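Local coordinates for protein 3-hydroxyacyl-CoA dehydrogenase (Archaeoglobus fulgidus, PDB 1ZEJ) that probably oxidises hydroxyacyl-CoA or a related hydroxy acid with NAD+ as the electron acceptor, at residues 37-42 with 62-67; 75-80 with 97-102; 81-86 with 107-112; 102-107 with 124-129; 137-142 with 166-171. One frame throughout, in Å; residues are numbered along the deposited sequence. Where two conformers were deposited one is given.

Contact 1: residues 37-42 with 62-67; sequences VVLQDV and IEFTTT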
# COMPACT_ATOMS: atom_id res chain seq x y z
N VAL A 37 13.59 18.68 -26.31
CA VAL A 37 13.63 17.26 -26.51
C VAL A 37 13.81 16.90 -27.98
O VAL A 37 13.18 17.50 -28.86
CB VAL A 37 12.33 16.61 -25.98
CG1 VAL A 37 12.31 15.11 -26.22
CG2 VAL A 37 12.19 16.91 -24.46
N VAL A 38 14.64 15.91 -28.22
CA VAL A 38 14.64 15.18 -29.50
C VAL A 38 14.04 13.77 -29.28
O VAL A 38 14.55 12.97 -28.49
CB VAL A 38 16.05 15.10 -30.09
CG1 VAL A 38 15.98 14.41 -31.45
CG2 VAL A 38 16.63 16.49 -30.27
N LEU A 39 12.95 13.48 -29.95
CA LEU A 39 12.26 12.20 -29.82
C LEU A 39 12.51 11.41 -31.08
O LEU A 39 12.10 11.84 -32.18
CB LEU A 39 10.78 12.43 -29.64
CG LEU A 39 9.89 11.16 -29.48
CD1 LEU A 39 10.31 10.37 -28.27
CD2 LEU A 39 8.43 11.53 -29.38
N GLN A 40 13.16 10.27 -30.92
CA GLN A 40 13.62 9.45 -32.06
C GLN A 40 12.87 8.08 -32.09
O GLN A 40 12.58 7.50 -31.07
CB GLN A 40 15.12 9.23 -31.99
CG GLN A 40 15.71 8.48 -33.19
CD GLN A 40 15.79 6.98 -32.99
OE1 GLN A 40 15.85 6.51 -31.85
NE2 GLN A 40 15.84 6.22 -34.09
N ASP A 41 12.57 7.62 -33.28
CA ASP A 41 12.06 6.28 -33.47
C ASP A 41 12.37 5.92 -34.91
O ASP A 41 12.28 6.77 -35.76
CB ASP A 41 10.53 6.28 -33.25
CG ASP A 41 9.99 4.85 -32.98
OD1 ASP A 41 10.02 4.07 -33.93
OD2 ASP A 41 9.62 4.51 -31.83
N VAL A 42 12.68 4.65 -35.17
CA VAL A 42 12.90 4.18 -36.53
C VAL A 42 11.62 4.24 -37.38
O VAL A 42 11.70 4.28 -38.60
CB VAL A 42 13.54 2.76 -36.59
CG1 VAL A 42 14.95 2.78 -36.04
CG2 VAL A 42 12.67 1.73 -35.89
N ILE A 62 9.95 20.07 -29.02
CA ILE A 62 10.21 18.66 -29.37
C ILE A 62 10.53 18.53 -30.86
O ILE A 62 9.74 18.99 -31.68
CB ILE A 62 9.01 17.74 -29.00
CG1 ILE A 62 8.73 17.78 -27.49
CG2 ILE A 62 9.32 16.27 -29.35
CD1 ILE A 62 7.33 17.27 -27.09
N GLU A 63 11.69 17.93 -31.20
CA GLU A 63 12.04 17.58 -32.58
C GLU A 63 11.74 16.10 -32.72
O GLU A 63 12.08 15.32 -31.83
CB GLU A 63 13.51 17.87 -32.90
CG GLU A 63 13.99 17.27 -34.25
CD GLU A 63 15.44 17.63 -34.59
OE1 GLU A 63 16.02 18.48 -33.88
OE2 GLU A 63 15.97 17.07 -35.57
N PHE A 64 11.06 15.73 -33.79
CA PHE A 64 10.83 14.33 -34.09
C PHE A 64 11.82 13.91 -35.18
O PHE A 64 11.98 14.61 -36.19
CB PHE A 64 9.41 14.13 -34.56
CG PHE A 64 8.38 14.60 -33.56
CD1 PHE A 64 8.00 15.93 -33.51
CD2 PHE A 64 7.76 13.70 -32.71
CE1 PHE A 64 7.07 16.38 -32.58
CE2 PHE A 64 6.79 14.14 -31.80
CZ PHE A 64 6.48 15.48 -31.75
N THR A 65 12.46 12.76 -35.01
CA THR A 65 13.44 12.30 -36.00
C THR A 65 13.57 10.79 -36.04
O THR A 65 13.26 10.11 -35.06
CB THR A 65 14.81 12.91 -35.64
OG1 THR A 65 15.80 12.52 -36.60
CG2 THR A 65 15.28 12.48 -34.27
N THR A 66 14.12 10.28 -37.13
CA THR A 66 14.43 8.87 -37.21
C THR A 66 15.90 8.56 -37.04
O THR A 66 16.25 7.38 -36.98
CB THR A 66 13.99 8.27 -38.56
OG1 THR A 66 14.57 9.05 -39.63
CG2 THR A 66 12.48 8.32 -38.70
N THR A 67 16.74 9.60 -36.93
CA THR A 67 18.19 9.41 -36.87
C THR A 67 18.82 9.94 -35.56
O THR A 67 18.16 10.55 -34.71
CB THR A 67 18.85 10.04 -38.14
OG1 THR A 67 18.40 11.39 -38.29
CG2 THR A 67 18.44 9.25 -39.36
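The beta-alpha-beta unit of the Rossmann fold that passes through helix 44-53 brings Val37-Gln40 alongside Ile62-Thr65 as parallel neighbours, with strand 62-65 at the margin of the sheet in this chain. The backbone bonds alternate: Leu39 N gives to Glu63 O at 2.8 Å, and Leu39 O takes Thr65 N. Beyond the strand, Asp41 N reaches Thr65 O. On one face Leu39 CD2 lies 3.9 Å from Phe64 CE2, while Ile62 CG2 sits over the Phe64 ring toward its rim and meets Leu39 CB. On the other face Val38 CG1 and Thr65 CG2 are pressed tightly to 3.5 Å. Gln40 bends at its second torsion (chi2 -92°) and turns its amide toward the residues that follow strand 62-65, where NE2 donates to Thr66 O at 3.1 Å. The donor stands above that carbonyl plane, though the oxygen lies almost within the Gln40 amide plane. An alanine in place of Gln40 has no such donor and would probably leave Thr66 O without this partner and residues 66-67 less firmly held. Asp41, a predicted NAD+-binding residue, is held by Ser43 N and Ala20 N, so the strand end probably presents an acidic group at the cofactor site.

Contact 2: residues 75-80 with 97-102; sequences DIVMEA and RLTNAP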
# COMPACT_ATOMS: atom_id res chain seq x y z
N ASP A 75 22.33 16.49 -23.50
CA ASP A 75 22.97 16.45 -22.20
C ASP A 75 22.68 15.15 -21.46
O ASP A 75 23.38 14.81 -20.50
CB ASP A 75 22.43 17.62 -21.40
CG ASP A 75 22.72 18.92 -22.04
OD1 ASP A 75 23.91 19.26 -22.11
OD2 ASP A 75 21.79 19.60 -22.49
N ILE A 76 21.63 14.45 -21.87
CA ILE A 76 21.15 13.24 -21.25
C ILE A 76 20.39 12.46 -22.34
O ILE A 76 19.72 13.07 -23.21
CB ILE A 76 20.10 13.47 -20.12
CG1 ILE A 76 20.67 14.23 -18.91
CG2 ILE A 76 19.53 12.13 -19.66
CD1 ILE A 76 19.63 14.44 -17.71
N VAL A 77 20.58 11.15 -22.38
CA VAL A 77 19.81 10.27 -23.24
C VAL A 77 18.90 9.37 -22.39
O VAL A 77 19.35 8.76 -21.40
CB VAL A 77 20.69 9.40 -24.09
CG1 VAL A 77 19.84 8.45 -25.02
CG2 VAL A 77 21.65 10.26 -24.87
N MSE A 78 17.63 9.34 -22.76
CA MSE A 78 16.63 8.43 -22.14
C MSE A 78 16.22 7.42 -23.20
O MSE A 78 15.79 7.79 -24.30
CB MSE A 78 15.40 9.20 -21.70
CG MSE A 78 15.71 10.40 -20.82
SE MSE A 78 15.40 9.92 -18.98
CE MSE A 78 16.01 11.57 -18.01
N GLU A 79 16.35 6.14 -22.88
CA GLU A 79 15.98 5.06 -23.79
C GLU A 79 14.71 4.35 -23.29
O GLU A 79 14.63 3.95 -22.13
CB GLU A 79 17.18 4.12 -23.98
CG GLU A 79 16.81 2.80 -24.65
CD GLU A 79 16.18 1.80 -23.72
OE1 GLU A 79 16.86 1.41 -22.76
OE2 GLU A 79 15.02 1.39 -23.93
N ALA A 80 13.69 4.28 -24.14
CA ALA A 80 12.45 3.61 -23.79
C ALA A 80 11.99 2.71 -24.92
O ALA A 80 10.88 2.89 -25.41
CB ALA A 80 11.38 4.64 -23.47
N ARG A 97 28.68 5.36 -28.34
CA ARG A 97 29.73 5.83 -29.22
C ARG A 97 29.61 7.29 -29.63
O ARG A 97 30.61 7.88 -30.09
CB ARG A 97 29.77 4.97 -30.48
CG ARG A 97 29.99 3.48 -30.20
CD ARG A 97 30.36 2.70 -31.46
NE ARG A 97 29.22 2.50 -32.36
CZ ARG A 97 28.35 1.48 -32.32
NH1 ARG A 97 28.44 0.51 -31.40
NH2 ARG A 97 27.36 1.43 -33.20
N LEU A 98 28.39 7.86 -29.55
CA LEU A 98 28.10 9.19 -30.08
C LEU A 98 28.17 10.26 -29.01
O LEU A 98 28.27 11.47 -29.30
CB LEU A 98 26.69 9.21 -30.70
CG LEU A 98 26.47 8.26 -31.88
CD1 LEU A 98 24.97 8.22 -32.25
CD2 LEU A 98 27.34 8.61 -33.06
N THR A 99 28.14 9.84 -27.75
CA THR A 99 28.13 10.81 -26.69
C THR A 99 28.70 10.19 -25.43
O THR A 99 28.59 8.97 -25.24
CB THR A 99 26.68 11.35 -26.45
OG1 THR A 99 26.67 12.33 -25.40
CG2 THR A 99 25.74 10.25 -26.06
N ASN A 100 29.21 11.06 -24.56
CA ASN A 100 29.58 10.72 -23.19
C ASN A 100 28.51 11.11 -22.13
O ASN A 100 28.75 10.99 -20.94
CB ASN A 100 30.91 11.42 -22.85
CG ASN A 100 32.07 10.91 -23.66
OD1 ASN A 100 32.17 9.70 -23.90
ND2 ASN A 100 32.98 11.81 -24.07
N ALA A 101 27.36 11.61 -22.56
CA ALA A 101 26.26 11.97 -21.67
C ALA A 101 25.77 10.77 -20.88
O ALA A 101 25.91 9.63 -21.33
CB ALA A 101 25.10 12.53 -22.46
N PRO A 102 25.13 11.03 -19.73
CA PRO A 102 24.45 9.93 -19.03
C PRO A 102 23.42 9.28 -19.94
O PRO A 102 22.70 9.97 -20.70
CB PRO A 102 23.77 10.65 -17.86
CG PRO A 102 24.53 11.80 -17.61
CD PRO A 102 24.99 12.29 -18.98
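Hydrogen bonding between residues 75-80 and 97-102 comes down to one backbone bond, from Val77 N to Pro102 O, at 3.0 Å and almost straight (177° at the hydrogen). A second bond lies inside the 97-102 segment: Thr99 OG1 accepts from Ala101 N at 3.0 Å, an ST turn that folds the chain just ahead of Pro102. Contacts of carbon with oxygen come next. Ala101 CB and Pro102 CD both approach Asp75 O, at 3.5 and 3.4 Å. Here the chain completes the right-handed beta-alpha-beta crossover of the Rossmann fold: having left strand 76-79 and run through helix 85-96, it re-enters the sheet as strand 103-105, the parallel neighbour of the first. The touching parts run at 81° to each other, so Pro102 comes in across the chain at residues 75-77. Apolar contact is slight. Val77 has CG2 beside its own backbone N (CG1 is anti, chi1 180°), and that methyl faces Thr99 CG2 at 4.3 Å. The polar end of Asp75 turns elsewhere, its OD2 taking Lys14 N, while Phe155 of helix 150-162 packs on both Ile76 and Pro102.

Contact 3: residues 81-86 with 107-112; sequences VFEDLN and TSVISV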
# COMPACT_ATOMS: atom_id res chain seq x y z
N VAL A 81 12.82 1.75 -25.32
CA VAL A 81 12.46 0.85 -26.42
C VAL A 81 11.87 -0.45 -25.85
O VAL A 81 11.73 -0.58 -24.64
CB VAL A 81 13.66 0.57 -27.36
CG1 VAL A 81 14.21 1.86 -27.94
CG2 VAL A 81 14.80 -0.20 -26.66
N PHE A 82 11.54 -1.38 -26.73
CA PHE A 82 10.99 -2.68 -26.29
C PHE A 82 11.77 -3.31 -25.12
O PHE A 82 12.99 -3.28 -25.07
CB PHE A 82 10.88 -3.65 -27.47
CG PHE A 82 10.10 -4.88 -27.15
CD1 PHE A 82 8.71 -4.87 -27.20
CD2 PHE A 82 10.75 -6.03 -26.75
CE1 PHE A 82 7.97 -6.02 -26.88
CE2 PHE A 82 10.03 -7.18 -26.42
CZ PHE A 82 8.63 -7.17 -26.48
N GLU A 83 11.02 -3.84 -24.16
CA GLU A 83 11.54 -4.49 -22.96
C GLU A 83 12.19 -5.86 -23.27
O GLU A 83 11.58 -6.92 -23.02
CB GLU A 83 10.38 -4.72 -21.96
CG GLU A 83 10.84 -5.11 -20.52
CD GLU A 83 11.48 -3.92 -19.76
OE1 GLU A 83 11.36 -2.76 -20.24
OE2 GLU A 83 12.09 -4.13 -18.69
N ASP A 84 13.41 -5.82 -23.80
CA ASP A 84 14.15 -7.00 -24.20
C ASP A 84 15.63 -6.65 -24.03
O ASP A 84 16.04 -5.59 -24.49
CB ASP A 84 13.86 -7.27 -25.67
CG ASP A 84 14.67 -8.40 -26.22
OD1 ASP A 84 14.50 -9.54 -25.75
OD2 ASP A 84 15.47 -8.13 -27.14
N LEU A 85 16.42 -7.52 -23.40
CA LEU A 85 17.84 -7.24 -23.13
C LEU A 85 18.64 -6.90 -24.39
O LEU A 85 19.29 -5.85 -24.45
CB LEU A 85 18.52 -8.41 -22.41
CG LEU A 85 20.02 -8.27 -22.10
CD1 LEU A 85 20.33 -7.09 -21.22
CD2 LEU A 85 20.52 -9.55 -21.44
N ASN A 86 18.60 -7.77 -25.40
CA ASN A 86 19.41 -7.54 -26.60
C ASN A 86 19.02 -6.26 -27.36
O ASN A 86 19.89 -5.57 -27.92
CB ASN A 86 19.37 -8.76 -27.54
CG ASN A 86 19.88 -10.03 -26.90
OD1 ASN A 86 19.57 -11.13 -27.36
ND2 ASN A 86 20.68 -9.89 -25.84
N THR A 107 13.50 0.99 -17.74
CA THR A 107 13.47 -0.46 -17.79
C THR A 107 12.44 -0.85 -16.74
O THR A 107 12.53 -0.39 -15.60
CB THR A 107 14.93 -1.12 -17.67
OG1 THR A 107 14.83 -2.53 -17.43
CG2 THR A 107 15.78 -0.49 -16.59
N SER A 108 11.44 -1.61 -17.14
CA SER A 108 10.41 -2.12 -16.22
C SER A 108 10.99 -3.17 -15.28
O SER A 108 10.91 -3.03 -14.07
CB SER A 108 9.23 -2.74 -16.99
OG SER A 108 8.26 -1.77 -17.37
N VAL A 109 11.51 -4.25 -15.85
CA VAL A 109 12.06 -5.33 -15.05
C VAL A 109 13.41 -5.88 -15.53
O VAL A 109 14.02 -6.64 -14.78
CB VAL A 109 11.11 -6.53 -14.97
CG1 VAL A 109 9.78 -6.12 -14.30
CG2 VAL A 109 10.88 -7.15 -16.35
N ILE A 110 13.82 -5.56 -16.76
CA ILE A 110 15.10 -6.03 -17.28
C ILE A 110 16.18 -5.46 -16.36
O ILE A 110 16.16 -4.26 -16.07
CB ILE A 110 15.35 -5.60 -18.74
CG1 ILE A 110 14.33 -6.24 -19.70
CG2 ILE A 110 16.78 -6.00 -19.21
CD1 ILE A 110 14.57 -7.71 -19.96
N SER A 111 17.06 -6.33 -15.89
CA SER A 111 18.13 -5.97 -14.96
C SER A 111 19.10 -4.91 -15.51
O SER A 111 19.69 -5.09 -16.58
CB SER A 111 18.88 -7.26 -14.63
OG SER A 111 20.11 -7.05 -14.01
N VAL A 112 19.30 -3.82 -14.78
CA VAL A 112 20.25 -2.79 -15.19
C VAL A 112 21.68 -3.30 -15.18
O VAL A 112 22.51 -2.86 -16.01
CB VAL A 112 20.14 -1.47 -14.36
CG1 VAL A 112 18.76 -0.85 -14.57
CG2 VAL A 112 20.44 -1.71 -12.85
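The carboxylate of Glu83 is the flat group on which the turn at Ser108-Ile110 closes. Val109 N comes to Glu83 OE2 from above the carboxylate plane, 42° out of it, at 2.9 Å. Ile110 N meets Glu83 OE2 nearly along the carbon-oxygen bond at 3.0 Å, so this oxygen is gripped by two successive amides. Ser108 N adds a weak bond to Glu83 OE1. The other flat group, the Phe82 ring, has Asp84 CB in plane at its edge. Glu83 reaches the turn by bending at its second torsion (chi2 72°), and as it does so it slides past Ile110, whose CG1 comes within 3.2 Å of Glu83 OE2. The turn is braced from within by Thr107 OG1, which donates to Ile110 O at 2.6 Å. Farther along, Ile110 CG2 packs on Leu85 CD1 at 4.2 Å. Glu83 and Ser108 are both predicted to bind NAD+, so these bonds probably fix the wall of the cofactor site. Asp84 and Ser111 stand at the N-cap positions of helices 85-96 and 112-116, and the contact thereby joins two helix starts that follow strands 76-79 and 103-105; Tyr235 of the second subunit packs on Ile110 and bonds through its OH to Ser111 N.

Contact 4: residues 102-107 with 124-129; sequences PLCSNT and RFLGVH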
# COMPACT_ATOMS: atom_id res chain seq x y z
N PRO A 102 25.13 11.03 -19.73
CA PRO A 102 24.45 9.93 -19.03
C PRO A 102 23.42 9.28 -19.94
O PRO A 102 22.70 9.97 -20.70
CB PRO A 102 23.77 10.65 -17.86
CG PRO A 102 24.53 11.80 -17.61
CD PRO A 102 24.99 12.29 -18.98
N LEU A 103 23.37 7.96 -19.86
CA LEU A 103 22.44 7.14 -20.62
C LEU A 103 21.50 6.46 -19.64
O LEU A 103 21.95 5.79 -18.73
CB LEU A 103 23.18 6.06 -21.39
CG LEU A 103 24.33 6.47 -22.30
CD1 LEU A 103 24.92 5.22 -22.94
CD2 LEU A 103 23.82 7.43 -23.32
N CYS A 104 20.20 6.60 -19.86
CA CYS A 104 19.20 6.24 -18.86
C CYS A 104 18.18 5.31 -19.50
O CYS A 104 17.36 5.80 -20.24
CB CYS A 104 18.47 7.49 -18.40
SG CYS A 104 19.49 8.74 -17.68
N SER A 105 18.15 4.03 -19.16
CA SER A 105 17.14 3.13 -19.71
C SER A 105 15.85 3.12 -18.83
O SER A 105 15.93 2.93 -17.62
CB SER A 105 17.73 1.73 -19.86
OG SER A 105 16.74 0.83 -20.34
N ASN A 106 14.69 3.36 -19.43
CA ASN A 106 13.41 3.16 -18.74
C ASN A 106 13.18 1.67 -18.80
O ASN A 106 12.80 1.12 -19.84
CB ASN A 106 12.25 3.92 -19.42
CG ASN A 106 10.88 3.75 -18.67
OD1 ASN A 106 10.72 4.03 -17.45
ND2 ASN A 106 9.88 3.34 -19.43
N THR A 107 13.50 0.99 -17.74
CA THR A 107 13.47 -0.46 -17.79
C THR A 107 12.44 -0.85 -16.74
O THR A 107 12.53 -0.39 -15.60
CB THR A 107 14.93 -1.12 -17.67
OG1 THR A 107 14.83 -2.53 -17.43
CG2 THR A 107 15.78 -0.49 -16.59
N ARG A 124 28.44 5.60 -16.77
CA ARG A 124 27.46 6.67 -16.98
C ARG A 124 26.12 6.15 -17.47
O ARG A 124 25.31 6.88 -18.01
CB ARG A 124 28.03 7.78 -17.89
CG ARG A 124 28.61 7.29 -19.18
CD ARG A 124 27.61 6.60 -20.13
NE ARG A 124 28.35 6.26 -21.33
CZ ARG A 124 28.42 7.01 -22.43
NH1 ARG A 124 27.66 8.06 -22.58
NH2 ARG A 124 29.21 6.64 -23.41
N PHE A 125 25.85 4.87 -17.19
CA PHE A 125 24.59 4.23 -17.52
C PHE A 125 23.85 3.95 -16.21
O PHE A 125 24.45 3.53 -15.19
CB PHE A 125 24.80 2.86 -18.20
CG PHE A 125 23.52 2.07 -18.35
CD1 PHE A 125 22.55 2.50 -19.22
CD2 PHE A 125 23.28 0.94 -17.58
CE1 PHE A 125 21.34 1.83 -19.34
CE2 PHE A 125 22.09 0.24 -17.69
CZ PHE A 125 21.11 0.69 -18.61
N LEU A 126 22.55 4.18 -16.26
CA LEU A 126 21.70 3.80 -15.15
C LEU A 126 20.27 3.62 -15.62
O LEU A 126 19.92 3.98 -16.76
CB LEU A 126 21.86 4.82 -14.04
CG LEU A 126 21.17 6.16 -13.86
CD1 LEU A 126 22.00 7.14 -13.02
CD2 LEU A 126 20.54 6.78 -15.03
N GLY A 127 19.44 3.09 -14.75
CA GLY A 127 18.03 2.87 -15.06
C GLY A 127 17.30 4.09 -14.54
O GLY A 127 17.63 4.61 -13.46
N VAL A 128 16.31 4.56 -15.29
CA VAL A 128 15.38 5.61 -14.77
C VAL A 128 13.97 5.12 -15.06
O VAL A 128 13.55 5.11 -16.25
CB VAL A 128 15.62 7.02 -15.37
CG1 VAL A 128 14.59 8.00 -14.94
CG2 VAL A 128 16.95 7.56 -15.02
N HIS A 129 13.27 4.72 -13.99
CA HIS A 129 11.98 4.08 -13.99
C HIS A 129 10.88 5.11 -13.71
O HIS A 129 10.73 5.63 -12.60
CB HIS A 129 12.02 2.96 -12.95
CG HIS A 129 10.75 2.22 -12.78
ND1 HIS A 129 10.38 1.66 -11.57
CD2 HIS A 129 9.76 1.90 -13.66
CE1 HIS A 129 9.21 1.06 -11.70
NE2 HIS A 129 8.81 1.20 -12.96
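Leu103 and Arg124 give up the most surface here, and meet side chain to side chain. Arg124 folds back through two successive bends (chi1 52°, chi2 63°), which lays its guanidinium beside the leucine. Leu103 CD1 sits over one face, toward the rim, and Leu103 CG comes 3.7 Å from Arg124 NH1. The guanidinium is satisfied elsewhere: NH1 bonds to Ala101 O and Thr99 O, and NH2 to Ser121 OG. Leu103 N donates to Arg124 O at 2.9 Å, the first of four bonds along parallel strands 103-105 and 125-129. The last takes Val128 N to Ser105 O, its donor above the carbonyl plane. Val128 lays CG2 on Cys104 CB at 3.7 Å, while Cys104 SG touches Leu126 CD2 at 3.5 Å; helix 150-162 packs on this side, with Thr152 against Leu126. On the reverse face Phe125 turns the edge of its ring to Ser105 CB, which lies 3.6 Å from CE1. Ser105 OG is paired with Glu79 and Lys88. At the C-terminal end Asn106 OD1 stands near the edge of the His129 ring and accepts from Trp130 N. The chemistry is sorted along the strands: a buried arginine tied to carbonyls at one end, in the middle an apolar face backed by the buried hydroxyl of Ser105, and at the other end His129, predicted to be important for catalysis, with ND1 bonded to Glu141.

Contact 5: residues 137-142 with 166-171; sequences MPLVEI and EVVVCK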
# COMPACT_ATOMS: atom_id res chain seq x y z
N MSE A 137 2.57 11.31 -13.01
CA MSE A 137 2.89 10.64 -11.76
C MSE A 137 4.23 11.21 -11.26
O MSE A 137 5.16 11.30 -12.03
CB MSE A 137 3.04 9.13 -11.99
CG MSE A 137 1.78 8.45 -12.45
SE MSE A 137 0.30 8.75 -11.32
CE MSE A 137 0.68 7.51 -9.96
N PRO A 138 4.29 11.64 -9.99
CA PRO A 138 5.49 12.31 -9.47
C PRO A 138 6.72 11.47 -9.21
O PRO A 138 7.83 12.02 -9.27
CB PRO A 138 4.97 12.97 -8.18
CG PRO A 138 3.86 12.13 -7.75
CD PRO A 138 3.20 11.68 -9.00
N LEU A 139 6.58 10.17 -8.95
CA LEU A 139 7.74 9.35 -8.59
C LEU A 139 8.55 8.91 -9.80
O LEU A 139 7.99 8.48 -10.82
CB LEU A 139 7.32 8.13 -7.73
CG LEU A 139 8.50 7.28 -7.28
CD1 LEU A 139 9.25 7.94 -6.09
CD2 LEU A 139 8.07 5.94 -6.88
N VAL A 140 9.86 9.08 -9.70
CA VAL A 140 10.78 8.46 -10.64
C VAL A 140 11.85 7.79 -9.80
O VAL A 140 12.41 8.40 -8.89
CB VAL A 140 11.39 9.45 -11.64
CG1 VAL A 140 12.27 8.74 -12.62
CG2 VAL A 140 10.32 10.18 -12.36
N GLU A 141 12.11 6.54 -10.10
CA GLU A 141 13.19 5.79 -9.45
C GLU A 141 14.42 5.77 -10.33
O GLU A 141 14.31 5.54 -11.53
CB GLU A 141 12.79 4.36 -9.20
CG GLU A 141 11.76 4.18 -8.11
CD GLU A 141 11.38 2.72 -7.94
OE1 GLU A 141 11.23 2.03 -9.00
OE2 GLU A 141 11.27 2.24 -6.77
N ILE A 142 15.57 6.05 -9.75
CA ILE A 142 16.83 5.79 -10.43
C ILE A 142 17.33 4.47 -9.93
O ILE A 142 17.44 4.30 -8.71
CB ILE A 142 17.85 6.88 -10.11
CG1 ILE A 142 17.36 8.22 -10.70
CG2 ILE A 142 19.26 6.47 -10.57
CD1 ILE A 142 18.17 9.40 -10.32
N GLU A 166 9.63 13.48 -7.70
CA GLU A 166 10.08 12.92 -6.44
C GLU A 166 11.00 11.74 -6.77
O GLU A 166 10.59 10.75 -7.39
CB GLU A 166 8.91 12.45 -5.59
CG GLU A 166 8.05 13.58 -5.02
CD GLU A 166 8.79 14.36 -3.92
OE1 GLU A 166 9.71 13.82 -3.27
OE2 GLU A 166 8.42 15.51 -3.70
N VAL A 167 12.26 11.85 -6.41
CA VAL A 167 13.24 10.88 -6.88
C VAL A 167 13.68 9.96 -5.74
O VAL A 167 14.00 10.43 -4.65
CB VAL A 167 14.51 11.55 -7.48
CG1 VAL A 167 15.56 10.49 -7.84
CG2 VAL A 167 14.17 12.36 -8.65
N VAL A 168 13.69 8.66 -6.01
CA VAL A 168 14.27 7.68 -5.12
C VAL A 168 15.35 6.90 -5.89
O VAL A 168 15.09 6.42 -7.00
CB VAL A 168 13.20 6.68 -4.57
CG1 VAL A 168 13.84 5.61 -3.71
CG2 VAL A 168 12.16 7.40 -3.73
N VAL A 169 16.55 6.81 -5.30
CA VAL A 169 17.67 6.09 -5.90
C VAL A 169 17.75 4.72 -5.29
O VAL A 169 17.75 4.62 -4.06
CB VAL A 169 19.01 6.84 -5.67
CG1 VAL A 169 20.14 6.10 -6.38
CG2 VAL A 169 18.94 8.27 -6.18
N CYS A 170 17.83 3.68 -6.13
CA CYS A 170 17.70 2.27 -5.74
C CYS A 170 18.94 1.59 -6.28
O CYS A 170 19.38 1.98 -7.34
CB CYS A 170 16.51 1.55 -6.49
SG CYS A 170 15.06 2.28 -6.52
N LYS A 171 19.44 0.57 -5.60
CA LYS A 171 20.54 -0.26 -6.11
C LYS A 171 19.99 -1.53 -6.73
O LYS A 171 19.29 -2.30 -6.09
CB LYS A 171 21.56 -0.59 -5.00
CG LYS A 171 22.44 0.58 -4.58
CD LYS A 171 23.78 0.07 -3.95
CE LYS A 171 24.62 1.24 -3.34
NZ LYS A 171 23.92 1.91 -2.20
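Ile142 and Val167 interlock on one face of this parallel strand pair: the isoleucine's CD1 tip is directed at Val167 CG1, 3.8 Å away, and the side chains cross at a slant. Two residues on, Ile142 CG2 fits more loosely against Val169 CG1 at 4.3 Å. On the opposite face Leu139, with CG anti to its backbone N (chi1 -178°), swings CD1 across the neighbouring strand. Leu139 CD1 settles 3.4 Å from Glu166 O and against Val168 CG2. Next along, the extended side chain of Glu141 runs past Cys170, with SG 3.8 Å from Glu141 OE2. Beneath these bumps five backbone bonds hold the strands, the shortest from Cys170 N to Ile142 O at 2.7 Å. The carboxylate of Glu141 is buried but well supplied: OE1 takes His129 ND1 and Ser174 OG, and OE2 takes Val176 N. Replacing Glu141 by alanine would probably leave the imidazole of His129 without the acceptor that fixes its rotation and open a gap beside Cys170. The pair closes the beta-alpha-beta unit through helix 150-162, whose Leu160 packs on Val140 and Val167; helix 175-193 lies over Leu139, Glu141 and Val168, and Arg202 of the second subunit forms a salt bridge to Glu166.

In the fold
From the N terminus, contact 1 closes the loop through helix 44-53 and adds the marginal strand 62-65 to the sheet, before contact 2 opens. Contact 2 spans helix 85-96; contact 3 begins inside that loop and ends beyond it, tying the start of helix 85-96 to the turn after strand 103-105, so the two cross. Contact 3 likewise crosses contact 4, which closes the loop through helix 112-116. Contacts 2 and 4 follow in series, sharing Pro102, while contacts 3 and 4 share Thr107. None nests within another. Contact 5 comes last, closing the loop through helix 150-162; the bond from His129 to Glu141 joins it to contact 4. Contacts 3 and 5 both reach the second subunit.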